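Local coordinates for protein LbaCas13a (C2c2) (Lachnospiraceae bacterium, PDB 5W1I) that probably acts as an RNA-guided ribonuclease of the CRISPR Cas13a family, which holds a guide RNA and cleaves RNA once a target pairs with it, at residues T517-S522 and F552-E557; N646-F651 and Y717-Y722; S982-D987 and N1040-K1045. All coordinates share one frame; numbering follows the deposited sequence.

Interaction 1 (T517-S522 and F552-E557); sequences TVELDS and FLKDKE
The ring of F552 meets the other segment along its edge. E519 O and D521 OD2 both lie close to the ring plane, and D521 OD2 comes within 3.3 Å of F552 CE1. The D521 carboxylate is turned 57° from the ring plane, and the two side chains cross at about a right angle. Its other oxygen, OD1, accepts a hydrogen bond from the backbone N of N524, which helps fix the rotation of the group. The F552 side chain also packs on N524 and L530.

The backbones form one antiparallel bridge, with V518 and L553 as a non-hydrogen-bonded pair. Two bonds flank it. E519 N gives to F552 O at 2.9 Å, and K554 N to T517 O at 3.1 Å. V518 CA also brings its hydrogen to F552 O, a CA-H...O contact. Beside the bridge, V518 CG1 meets L553 CD2 at 4.1 Å, and V518 CB faces F552 CB at a like distance.

K554 lays its chain along the other backbone. K554 CG is 3.8 Å from E519 CB, and the chain then bends at its last two torsions. K554 NZ ends in a hydrogen bond to S515 O. E519 OE2 stays 4.3 Å from K554 NZ, too far for a salt bridge, though the opposite charges probably attract weakly.

The pair of segments ties the two ends of a long loop together, between helix 486-517 and helix 559-563. L553 packs on V589 and L592 of helix 588-602. T517 rests on L592 as well, and on L559 and I563 of helix 559-563.

Interaction 2 (N646-F651 and Y717-Y722); sequences NNLPMF and YNALYY. With nucleotides of chain A.
L648 and A719 bring their CA atoms within 5.0 Å where the loop after helix 635-645 passes close to helix 709-732. That first helix ends in a Schellman motif. N647, with positive phi, is its C-prime residue, and the backbone N atoms of N647 and L648 bond back to Y644 O and F643 O. After this turn N646 O and L648 lie against the second helix.

A719 fills the middle of the contact. Its CB points at the loop and packs tightly against N646 O, 3.1 Å away. L648 CD2 lies 3.7 Å from A719 CB and reaches over the carbonyl of A719. The other branch, L648 CD1, comes to the edge of the Y722 ring, 4.0 Å from Y722 CD2.

The N646 amide is stacked on a face of that ring, the two planes 7° apart. N646 ND2 sits over the ring centre, 3.5 Å from Y722 CD2. It also hydrogen-bonds to K642 O, which helps hold the amide flat. Y722 CG is anti to the backbone N (chi1 174°), a torsion that brings the ring beneath the amide. An alanine in place of Y722 would strip away this aromatic surface and would probably leave the N646 amide freer to turn and L648 CD1 without its ring neighbour.

The contact also borders the bound RNA of chain A. N646 OD1 lies 3.5 Å from C2 of the U35 base, and Y722 packs on a phosphate of the bound RNA. One turn before Y722, N718 shares its amide between protein and RNA. N718 OD1 accepts a hydrogen bond from R684 NH2, while N718 ND2 stands 2.7 Å from OP2 of the next nucleotide, an adenosine.

Interaction 3 (S982-D987 and N1040-K1045); sequences SDYFKD and NIILSK
I1042 lays its CG2 methyl over the centre of the Y984 ring. This is a CH-pi contact, 3.8 Å from I1042 CG2 to the ring centroid and 10° off the normal. The opposite face of the ring has D983 CB near its rim. CG2 is anti to the backbone N, and the other branch of I1042 sends CD1 between the two aromatic residues. I1042 CD1 touches Y984 CD2 at 3.6 Å. It meets F985 at the ring edge, 3.5 Å from F985 CE2.

K1045, one turn further on, runs past F985 in the opposite direction. K1045 CD lies 3.5 Å from F985 CZ. The last torsion bends the chain (chi4 -67°) and carries the ammonium over the face of the ring. K1045 NZ is 4.9 Å from the F985 centroid, a cation-pi contact. The same nitrogen gives a hydrogen bond of 3.3 Å to Y984 O and another to Q516 OE1. Two oxygens and a ring thus hold this lysine end.

Y984 OH bonds to S978, which fixes the far end of its ring. F985 also meets the rings of Y991 and Y994 of helix 988-995. The contact joins the loop before that helix to helix 1039-1046. Helix 1106-1145 packs on that second helix through M1109, which touches N1040 and L1043.

Overall arrangement
The three contacts follow one another along the chain, none overlapping the next. Interactions 1 and 3 are the nearest pair, with centres about 19 Å apart and nearest atoms about 8 Å apart. Helix 486-517 relates them: its end enters interaction 1, and its Q516 binds the lysine of interaction 3. Interaction 2 lies farther off, its centre about 27 Å from that of interaction 3 and about 44 Å from that of interaction 1. It uses a different helix, 709-732. Interaction 2 touches the RNA. Between nearest atoms, interaction 3 is about 5 Å from the bound nucleic acid and interaction 1 about 23 Å. Interaction 2 thus directly meets the RNA, probably the guide, while interaction 1 closes a loop well away.

Interaction 1 (T517-S522 and F552-E557)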
loop_
_atom_site.group_PDB
_atom_site.type_symbol
_atom_site.label_atom_id
_atom_site.label_comp_id
_atom_site.label_asym_id
_atom_site.label_seq_id
_atom_site.Cartn_x
_atom_site.Cartn_y
_atom_site.Cartn_z
ATOM N N THR B 517 31.829 3.594 5.101
ATOM C CA THR B 517 32.585 4.724 5.629
ATOM C C THR B 517 32.765 4.667 7.138
ATOM O O THR B 517 33.817 5.067 7.645
ATOM C CB THR B 517 31.906 6.048 5.256
ATOM O OG1 THR B 517 30.549 6.042 5.714
ATOM C CG2 THR B 517 31.933 6.256 3.747
ATOM N N VAL B 518 31.767 4.180 7.873
ATOM C CA VAL B 518 31.829 4.129 9.325
ATOM C C VAL B 518 31.437 2.736 9.793
ATOM O O VAL B 518 30.790 1.967 9.077
ATOM C CB VAL B 518 30.922 5.186 9.992
ATOM C CG1 VAL B 518 31.398 6.591 9.653
ATOM C CG2 VAL B 518 29.474 4.986 9.566
ATOM N N GLU B 519 31.842 2.419 11.021
ATOM C CA GLU B 519 31.434 1.198 11.705
ATOM C C GLU B 519 30.761 1.624 13.003
ATOM O O GLU B 519 31.425 2.133 13.912
ATOM C CB GLU B 519 32.627 0.281 11.969
ATOM C CG GLU B 519 32.274 -1.025 12.658
ATOM C CD GLU B 519 31.821 -2.094 11.680
ATOM O OE1 GLU B 519 30.655 -2.533 11.770
ATOM O OE2 GLU B 519 32.626 -2.478 10.804
ATOM N N LEU B 520 29.452 1.423 13.084
ATOM C CA LEU B 520 28.675 1.898 14.218
ATOM C C LEU B 520 28.565 0.816 15.285
ATOM O O LEU B 520 28.736 -0.376 15.020
ATOM C CB LEU B 520 27.284 2.338 13.760
ATOM C CG LEU B 520 27.255 3.347 12.607
ATOM C CD1 LEU B 520 25.835 3.575 12.111
ATOM C CD2 LEU B 520 27.899 4.663 13.020
ATOM N N ASP B 521 28.279 1.251 16.507
ATOM C CA ASP B 521 28.063 0.354 17.634
ATOM C C ASP B 521 26.632 0.519 18.149
ATOM O O ASP B 521 25.812 1.226 17.556
ATOM C CB ASP B 521 29.104 0.602 18.732
ATOM C CG ASP B 521 29.172 2.055 19.167
ATOM O OD1 ASP B 521 28.126 2.626 19.540
ATOM O OD2 ASP B 521 30.283 2.626 19.147
ATOM N N SER B 522 26.340 -0.140 19.272
ATOM C CA SER B 522 24.987 -0.129 19.816
ATOM C C SER B 522 24.619 1.203 20.456
ATOM O O SER B 522 23.429 1.514 20.560
ATOM C CB SER B 522 24.820 -1.260 20.833
ATOM O OG SER B 522 25.805 -1.184 21.849
ATOM N N PHE B 552 34.402 6.716 14.581
ATOM C CA PHE B 552 33.753 5.622 13.878
ATOM C C PHE B 552 34.251 5.417 12.455
ATOM O O PHE B 552 33.793 4.482 11.790
ATOM C CB PHE B 552 32.231 5.838 13.853
ATOM C CG PHE B 552 31.643 6.121 15.205
ATOM C CD1 PHE B 552 31.245 5.085 16.033
ATOM C CD2 PHE B 552 31.500 7.425 15.653
ATOM C CE1 PHE B 552 30.710 5.345 17.280
ATOM C CE2 PHE B 552 30.967 7.691 16.898
ATOM C CZ PHE B 552 30.572 6.650 17.713
ATOM N N LEU B 553 35.172 6.249 11.969
ATOM C CA LEU B 553 35.683 6.083 10.614
ATOM C C LEU B 553 36.448 4.773 10.487
ATOM O O LEU B 553 37.224 4.397 11.370
ATOM C CB LEU B 553 36.589 7.258 10.243
ATOM C CG LEU B 553 35.944 8.644 10.209
ATOM C CD1 LEU B 553 37.000 9.715 9.987
ATOM C CD2 LEU B 553 34.874 8.705 9.132
ATOM N N LYS B 554 36.223 4.072 9.378
ATOM C CA LYS B 554 36.890 2.797 9.148
ATOM C C LYS B 554 38.269 2.964 8.518
ATOM O O LYS B 554 39.204 2.238 8.876
ATOM C CB LYS B 554 36.014 1.895 8.273
ATOM C CG LYS B 554 34.809 1.321 9.005
ATOM C CD LYS B 554 34.335 0.018 8.379
ATOM C CE LYS B 554 33.565 0.261 7.093
ATOM N NZ LYS B 554 32.525 -0.785 6.874
ATOM N N ASP B 555 38.420 3.909 7.587
ATOM C CA ASP B 555 39.714 4.159 6.950
ATOM C C ASP B 555 39.714 5.606 6.465
ATOM O O ASP B 555 39.174 5.905 5.396
ATOM C CB ASP B 555 39.967 3.182 5.811
ATOM C CG ASP B 555 41.417 3.170 5.365
ATOM O OD1 ASP B 555 42.255 3.797 6.046
ATOM O OD2 ASP B 555 41.719 2.533 4.334
ATOM N N LYS B 556 40.321 6.492 7.258
ATOM C CA LYS B 556 40.320 7.915 6.934
ATOM C C LYS B 556 41.092 8.214 5.652
ATOM O O LYS B 556 40.735 9.145 4.919
ATOM C CB LYS B 556 40.896 8.708 8.109
ATOM C CG LYS B 556 41.016 10.207 7.883
ATOM C CD LYS B 556 41.563 10.900 9.122
ATOM C CE LYS B 556 42.128 12.272 8.795
ATOM N NZ LYS B 556 41.094 13.178 8.226
ATOM N N GLU B 557 42.138 7.438 5.353
ATOM C CA GLU B 557 42.981 7.730 4.200
ATOM C C GLU B 557 42.336 7.352 2.872
ATOM O O GLU B 557 42.724 7.900 1.835
ATOM C CB GLU B 557 44.331 7.024 4.339
ATOM C CG GLU B 557 45.039 7.320 5.649
ATOM C CD GLU B 557 45.265 8.806 5.859
ATOM O OE1 GLU B 557 45.674 9.490 4.896
ATOM O OE2 GLU B 557 45.031 9.292 6.986
#

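Interaction 2 (N646-F651 and Y717-Y722)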
loop_
_atom_site.group_PDB
_atom_site.type_symbol
_atom_site.label_atom_id
_atom_site.label_comp_id
_atom_site.label_asym_id
_atom_site.label_seq_id
_atom_site.Cartn_x
_atom_site.Cartn_y
_atom_site.Cartn_z
ATOM N N ASN B 646 25.132 -2.180 -25.510
ATOM C CA ASN B 646 24.040 -3.043 -25.940
ATOM C C ASN B 646 24.211 -3.550 -27.365
ATOM O O ASN B 646 23.270 -4.134 -27.913
ATOM C CB ASN B 646 22.703 -2.307 -25.812
ATOM C CG ASN B 646 22.185 -2.281 -24.387
ATOM O OD1 ASN B 646 21.615 -3.261 -23.904
ATOM N ND2 ASN B 646 22.379 -1.157 -23.705
ATOM N N ASN B 647 25.380 -3.338 -27.974
ATOM C CA ASN B 647 25.692 -3.845 -29.313
ATOM C C ASN B 647 24.746 -3.282 -30.369
ATOM O O ASN B 647 24.501 -3.915 -31.400
ATOM C CB ASN B 647 25.676 -5.376 -29.348
ATOM C CG ASN B 647 26.661 -5.986 -28.379
ATOM O OD1 ASN B 647 27.840 -5.637 -28.376
ATOM N ND2 ASN B 647 26.181 -6.901 -27.544
ATOM N N LEU B 648 24.198 -2.087 -30.121
ATOM C CA LEU B 648 23.293 -1.487 -31.101
ATOM C C LEU B 648 24.005 -1.101 -32.392
ATOM O O LEU B 648 23.472 -1.394 -33.478
ATOM C CB LEU B 648 22.559 -0.297 -30.474
ATOM C CG LEU B 648 21.222 -0.615 -29.811
ATOM C CD1 LEU B 648 20.623 0.636 -29.198
ATOM C CD2 LEU B 648 20.285 -1.210 -30.845
ATOM N N PRO B 649 25.178 -0.456 -32.369
ATOM C CA PRO B 649 25.883 -0.185 -33.636
ATOM C C PRO B 649 26.352 -1.429 -34.373
ATOM O O PRO B 649 26.702 -1.327 -35.557
ATOM C CB PRO B 649 27.066 0.700 -33.208
ATOM C CG PRO B 649 27.189 0.519 -31.744
ATOM C CD PRO B 649 25.815 0.255 -31.245
ATOM N N MET B 650 26.373 -2.597 -33.728
ATOM C CA MET B 650 26.810 -3.816 -34.401
ATOM C C MET B 650 25.911 -4.184 -35.573
ATOM O O MET B 650 26.303 -5.007 -36.407
ATOM C CB MET B 650 26.867 -4.969 -33.398
ATOM C CG MET B 650 27.664 -6.170 -33.870
ATOM S SD MET B 650 27.481 -7.625 -32.823
ATOM C CE MET B 650 28.396 -7.125 -31.369
ATOM N N PHE B 651 24.726 -3.585 -35.667
ATOM C CA PHE B 651 23.764 -3.936 -36.696
ATOM C C PHE B 651 23.233 -2.726 -37.446
ATOM O O PHE B 651 22.367 -2.892 -38.309
ATOM C CB PHE B 651 22.598 -4.723 -36.073
ATOM C CG PHE B 651 23.046 -5.877 -35.218
ATOM C CD1 PHE B 651 23.275 -7.124 -35.774
ATOM C CD2 PHE B 651 23.256 -5.709 -33.857
ATOM C CE1 PHE B 651 23.698 -8.184 -34.988
ATOM C CE2 PHE B 651 23.679 -6.764 -33.068
ATOM C CZ PHE B 651 23.901 -8.002 -33.634
ATOM N N TYR B 717 18.683 -9.227 -31.017
ATOM C CA TYR B 717 17.388 -9.048 -30.370
ATOM C C TYR B 717 17.525 -8.360 -29.017
ATOM O O TYR B 717 16.625 -7.615 -28.611
ATOM C CB TYR B 717 16.690 -10.398 -30.219
ATOM C CG TYR B 717 16.247 -10.983 -31.540
ATOM C CD1 TYR B 717 15.470 -10.244 -32.422
ATOM C CD2 TYR B 717 16.617 -12.269 -31.910
ATOM C CE1 TYR B 717 15.067 -10.773 -33.634
ATOM C CE2 TYR B 717 16.219 -12.806 -33.120
ATOM C CZ TYR B 717 15.445 -12.054 -33.977
ATOM O OH TYR B 717 15.047 -12.585 -35.183
ATOM N N ASN B 718 18.635 -8.586 -28.313
ATOM C CA ASN B 718 18.904 -7.816 -27.103
ATOM C C ASN B 718 19.201 -6.360 -27.436
ATOM O O ASN B 718 18.804 -5.453 -26.695
ATOM C CB ASN B 718 20.063 -8.441 -26.327
ATOM C CG ASN B 718 19.655 -9.693 -25.580
ATOM O OD1 ASN B 718 18.467 -9.964 -25.400
ATOM N ND2 ASN B 718 20.640 -10.466 -25.136
ATOM N N ALA B 719 19.903 -6.117 -28.546
ATOM C CA ALA B 719 20.150 -4.748 -28.984
ATOM C C ALA B 719 18.852 -4.063 -29.392
ATOM O O ALA B 719 18.554 -2.953 -28.937
ATOM C CB ALA B 719 21.149 -4.742 -30.143
ATOM N N LEU B 720 18.059 -4.724 -30.239
ATOM C CA LEU B 720 16.812 -4.134 -30.711
ATOM C C LEU B 720 15.836 -3.885 -29.568
ATOM O O LEU B 720 15.080 -2.908 -29.600
ATOM C CB LEU B 720 16.175 -5.040 -31.764
ATOM C CG LEU B 720 15.075 -4.431 -32.632
ATOM C CD1 LEU B 720 15.633 -3.299 -33.483
ATOM C CD2 LEU B 720 14.429 -5.496 -33.506
ATOM N N TYR B 721 15.837 -4.755 -28.556
ATOM C CA TYR B 721 14.914 -4.591 -27.438
ATOM C C TYR B 721 15.238 -3.339 -26.631
ATOM O O TYR B 721 14.330 -2.599 -26.237
ATOM C CB TYR B 721 14.944 -5.833 -26.548
ATOM C CG TYR B 721 13.736 -5.985 -25.652
ATOM C CD1 TYR B 721 12.477 -6.225 -26.190
ATOM C CD2 TYR B 721 13.855 -5.905 -24.270
ATOM C CE1 TYR B 721 11.369 -6.372 -25.377
ATOM C CE2 TYR B 721 12.752 -6.050 -23.448
ATOM C CZ TYR B 721 11.512 -6.284 -24.007
ATOM O OH TYR B 721 10.410 -6.430 -23.196
ATOM N N TYR B 722 16.524 -3.089 -26.372
ATOM C CA TYR B 722 16.900 -1.883 -25.641
ATOM C C TYR B 722 16.605 -0.627 -26.453
ATOM O O TYR B 722 16.152 0.382 -25.900
ATOM C CB TYR B 722 18.376 -1.928 -25.249
ATOM C CG TYR B 722 18.854 -0.646 -24.606
ATOM C CD1 TYR B 722 18.553 -0.357 -23.282
ATOM C CD2 TYR B 722 19.595 0.283 -25.327
ATOM C CE1 TYR B 722 18.983 0.817 -22.689
ATOM C CE2 TYR B 722 20.028 1.460 -24.744
ATOM C CZ TYR B 722 19.720 1.720 -23.425
ATOM O OH TYR B 722 20.149 2.890 -22.841
ATOM P P U A 35 18.779 -6.865 -16.347
ATOM O OP1 U A 35 17.436 -6.287 -16.089
ATOM O OP2 U A 35 19.283 -7.956 -15.473
ATOM O "O5'" U A 35 18.825 -7.381 -17.852
ATOM C "C5'" U A 35 20.062 -7.712 -18.467
ATOM C "C4'" U A 35 19.964 -7.658 -19.971
ATOM O "O4'" U A 35 20.419 -6.370 -20.452
ATOM C "C3'" U A 35 20.810 -8.673 -20.726
ATOM O "O3'" U A 35 20.129 -9.915 -20.823
ATOM C "C2'" U A 35 21.043 -8.001 -22.077
ATOM O "O2'" U A 35 19.958 -8.255 -22.955
ATOM C "C1'" U A 35 21.031 -6.512 -21.713
ATOM N N1 U A 35 22.366 -5.858 -21.673
ATOM C C2 U A 35 23.325 -6.012 -22.671
ATOM O O2 U A 35 23.217 -6.729 -23.653
ATOM N N3 U A 35 24.484 -5.297 -22.468
ATOM C C4 U A 35 24.779 -4.446 -21.424
ATOM O O4 U A 35 25.870 -3.873 -21.388
ATOM C C5 U A 35 23.736 -4.321 -20.459
ATOM C C6 U A 35 22.602 -5.003 -20.622
ATOM P P A A 36 20.810 -11.236 -21.439
ATOM O OP1 A A 36 21.499 -11.940 -20.329
ATOM O OP2 A A 36 21.565 -10.927 -22.678
ATOM O "O5'" A A 36 19.547 -12.113 -21.857
ATOM C "C5'" A A 36 18.322 -11.487 -22.234
ATOM C "C4'" A A 36 17.175 -12.469 -22.307
ATOM O "O4'" A A 36 17.552 -13.574 -23.173
ATOM C "C3'" A A 36 16.761 -13.098 -20.979
ATOM O "O3'" A A 36 15.366 -13.406 -21.024
ATOM C "C2'" A A 36 17.556 -14.397 -20.975
ATOM O "O2'" A A 36 17.027 -15.403 -20.138
ATOM C "C1'" A A 36 17.494 -14.789 -22.448
ATOM N N9 A A 36 18.600 -15.635 -22.899
ATOM C C8 A A 36 19.946 -15.378 -22.828
ATOM N N7 A A 36 20.691 -16.332 -23.332
ATOM C C5 A A 36 19.772 -17.277 -23.769
ATOM C C6 A A 36 19.919 -18.525 -24.400
ATOM N N6 A A 36 21.101 -19.062 -24.712
ATOM N N1 A A 36 18.796 -19.215 -24.699
ATOM C C2 A A 36 17.610 -18.678 -24.386
ATOM N N3 A A 36 17.342 -17.516 -23.796
ATOM C C4 A A 36 18.479 -16.857 -23.513
#

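Interaction 3 (S982-D987 and N1040-K1045)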
loop_
_atom_site.group_PDB
_atom_site.type_symbol
_atom_site.label_atom_id
_atom_site.label_comp_id
_atom_site.label_asym_id
_atom_site.label_seq_id
_atom_site.Cartn_x
_atom_site.Cartn_y
_atom_site.Cartn_z
ATOM N N SER B 982 40.146 -0.854 -9.736
ATOM C CA SER B 982 40.763 -0.037 -8.697
ATOM C C SER B 982 39.798 0.975 -8.094
ATOM O O SER B 982 40.081 1.511 -7.017
ATOM C CB SER B 982 41.988 0.688 -9.257
ATOM O OG SER B 982 41.666 1.389 -10.447
ATOM N N ASP B 983 38.671 1.249 -8.754
ATOM C CA ASP B 983 37.695 2.179 -8.200
ATOM C C ASP B 983 36.935 1.586 -7.021
ATOM O O ASP B 983 36.381 2.343 -6.217
ATOM C CB ASP B 983 36.703 2.615 -9.280
ATOM C CG ASP B 983 37.235 3.746 -10.139
ATOM O OD1 ASP B 983 38.182 4.432 -9.702
ATOM O OD2 ASP B 983 36.701 3.951 -11.250
ATOM N N TYR B 984 36.899 0.258 -6.896
ATOM C CA TYR B 984 36.171 -0.397 -5.819
ATOM C C TYR B 984 37.035 -1.269 -4.921
ATOM O O TYR B 984 36.633 -1.529 -3.781
ATOM C CB TYR B 984 35.033 -1.257 -6.393
ATOM C CG TYR B 984 34.141 -0.514 -7.362
ATOM C CD1 TYR B 984 33.155 0.351 -6.905
ATOM C CD2 TYR B 984 34.287 -0.676 -8.734
ATOM C CE1 TYR B 984 32.338 1.035 -7.789
ATOM C CE2 TYR B 984 33.475 0.002 -9.624
ATOM C CZ TYR B 984 32.503 0.856 -9.147
ATOM O OH TYR B 984 31.693 1.531 -10.029
ATOM N N PHE B 985 38.198 -1.721 -5.388
ATOM C CA PHE B 985 39.072 -2.576 -4.600
ATOM C C PHE B 985 40.509 -2.095 -4.743
ATOM O O PHE B 985 40.872 -1.434 -5.718
ATOM C CB PHE B 985 38.953 -4.047 -5.022
ATOM C CG PHE B 985 37.578 -4.620 -4.837
ATOM C CD1 PHE B 985 37.203 -5.174 -3.624
ATOM C CD2 PHE B 985 36.660 -4.603 -5.872
ATOM C CE1 PHE B 985 35.937 -5.702 -3.450
ATOM C CE2 PHE B 985 35.393 -5.126 -5.702
ATOM C CZ PHE B 985 35.033 -5.680 -4.491
ATOM N N LYS B 986 41.329 -2.442 -3.747
ATOM C CA LYS B 986 42.706 -1.960 -3.721
ATOM C C LYS B 986 43.552 -2.626 -4.800
ATOM O O LYS B 986 44.413 -1.978 -5.408
ATOM C CB LYS B 986 43.311 -2.195 -2.337
ATOM C CG LYS B 986 44.789 -1.859 -2.228
ATOM C CD LYS B 986 45.013 -0.357 -2.200
ATOM C CE LYS B 986 46.491 -0.014 -2.128
ATOM N NZ LYS B 986 47.125 -0.562 -0.897
ATOM N N ASP B 987 43.319 -3.908 -5.061
ATOM C CA ASP B 987 44.079 -4.643 -6.066
ATOM C C ASP B 987 43.280 -5.874 -6.471
ATOM O O ASP B 987 42.171 -6.109 -5.985
ATOM C CB ASP B 987 45.470 -5.023 -5.547
ATOM C CG ASP B 987 45.428 -5.672 -4.174
ATOM O OD1 ASP B 987 44.776 -6.726 -4.029
ATOM O OD2 ASP B 987 46.052 -5.126 -3.239
ATOM N N ASN B 1040 27.178 -7.342 -11.115
ATOM C CA ASN B 1040 26.322 -7.730 -9.999
ATOM C C ASN B 1040 27.102 -7.817 -8.693
ATOM O O ASN B 1040 26.556 -7.510 -7.627
ATOM C CB ASN B 1040 25.639 -9.064 -10.298
ATOM C CG ASN B 1040 24.732 -8.995 -11.510
ATOM O OD1 ASN B 1040 24.131 -7.959 -11.792
ATOM N ND2 ASN B 1040 24.629 -10.103 -12.236
ATOM N N ILE B 1041 28.368 -8.232 -8.752
ATOM C CA ILE B 1041 29.190 -8.273 -7.548
ATOM C C ILE B 1041 29.436 -6.864 -7.028
ATOM O O ILE B 1041 29.397 -6.616 -5.816
ATOM C CB ILE B 1041 30.510 -9.015 -7.824
ATOM C CG1 ILE B 1041 30.233 -10.463 -8.233
ATOM C CG2 ILE B 1041 31.421 -8.966 -6.602
ATOM C CD1 ILE B 1041 29.645 -11.305 -7.122
ATOM N N ILE B 1042 29.688 -5.918 -7.934
ATOM C CA ILE B 1042 29.963 -4.545 -7.524
ATOM C C ILE B 1042 28.714 -3.907 -6.926
ATOM O O ILE B 1042 28.781 -3.228 -5.894
ATOM C CB ILE B 1042 30.493 -3.739 -8.723
ATOM C CG1 ILE B 1042 31.940 -4.129 -9.035
ATOM C CG2 ILE B 1042 30.403 -2.244 -8.444
ATOM C CD1 ILE B 1042 32.887 -3.926 -7.880
ATOM N N LEU B 1043 27.556 -4.126 -7.555
ATOM C CA LEU B 1043 26.313 -3.548 -7.050
ATOM C C LEU B 1043 25.959 -4.096 -5.673
ATOM O O LEU B 1043 25.478 -3.354 -4.808
ATOM C CB LEU B 1043 25.178 -3.801 -8.042
ATOM C CG LEU B 1043 25.213 -2.970 -9.327
ATOM C CD1 LEU B 1043 24.204 -3.492 -10.337
ATOM C CD2 LEU B 1043 24.952 -1.504 -9.017
ATOM N N SER B 1044 26.185 -5.394 -5.447
ATOM C CA SER B 1044 25.920 -5.969 -4.134
ATOM C C SER B 1044 26.869 -5.441 -3.066
ATOM O O SER B 1044 26.528 -5.475 -1.879
ATOM C CB SER B 1044 26.008 -7.495 -4.197
ATOM O OG SER B 1044 27.355 -7.926 -4.263
ATOM N N LYS B 1045 28.050 -4.960 -3.453
ATOM C CA LYS B 1045 28.961 -4.374 -2.478
ATOM C C LYS B 1045 28.533 -2.962 -2.092
ATOM O O LYS B 1045 28.623 -2.579 -0.920
ATOM C CB LYS B 1045 30.389 -4.382 -3.024
ATOM C CG LYS B 1045 31.363 -3.506 -2.255
ATOM C CD LYS B 1045 32.780 -4.038 -2.374
ATOM C CE LYS B 1045 33.754 -3.235 -1.525
ATOM N NZ LYS B 1045 33.910 -1.842 -2.027
#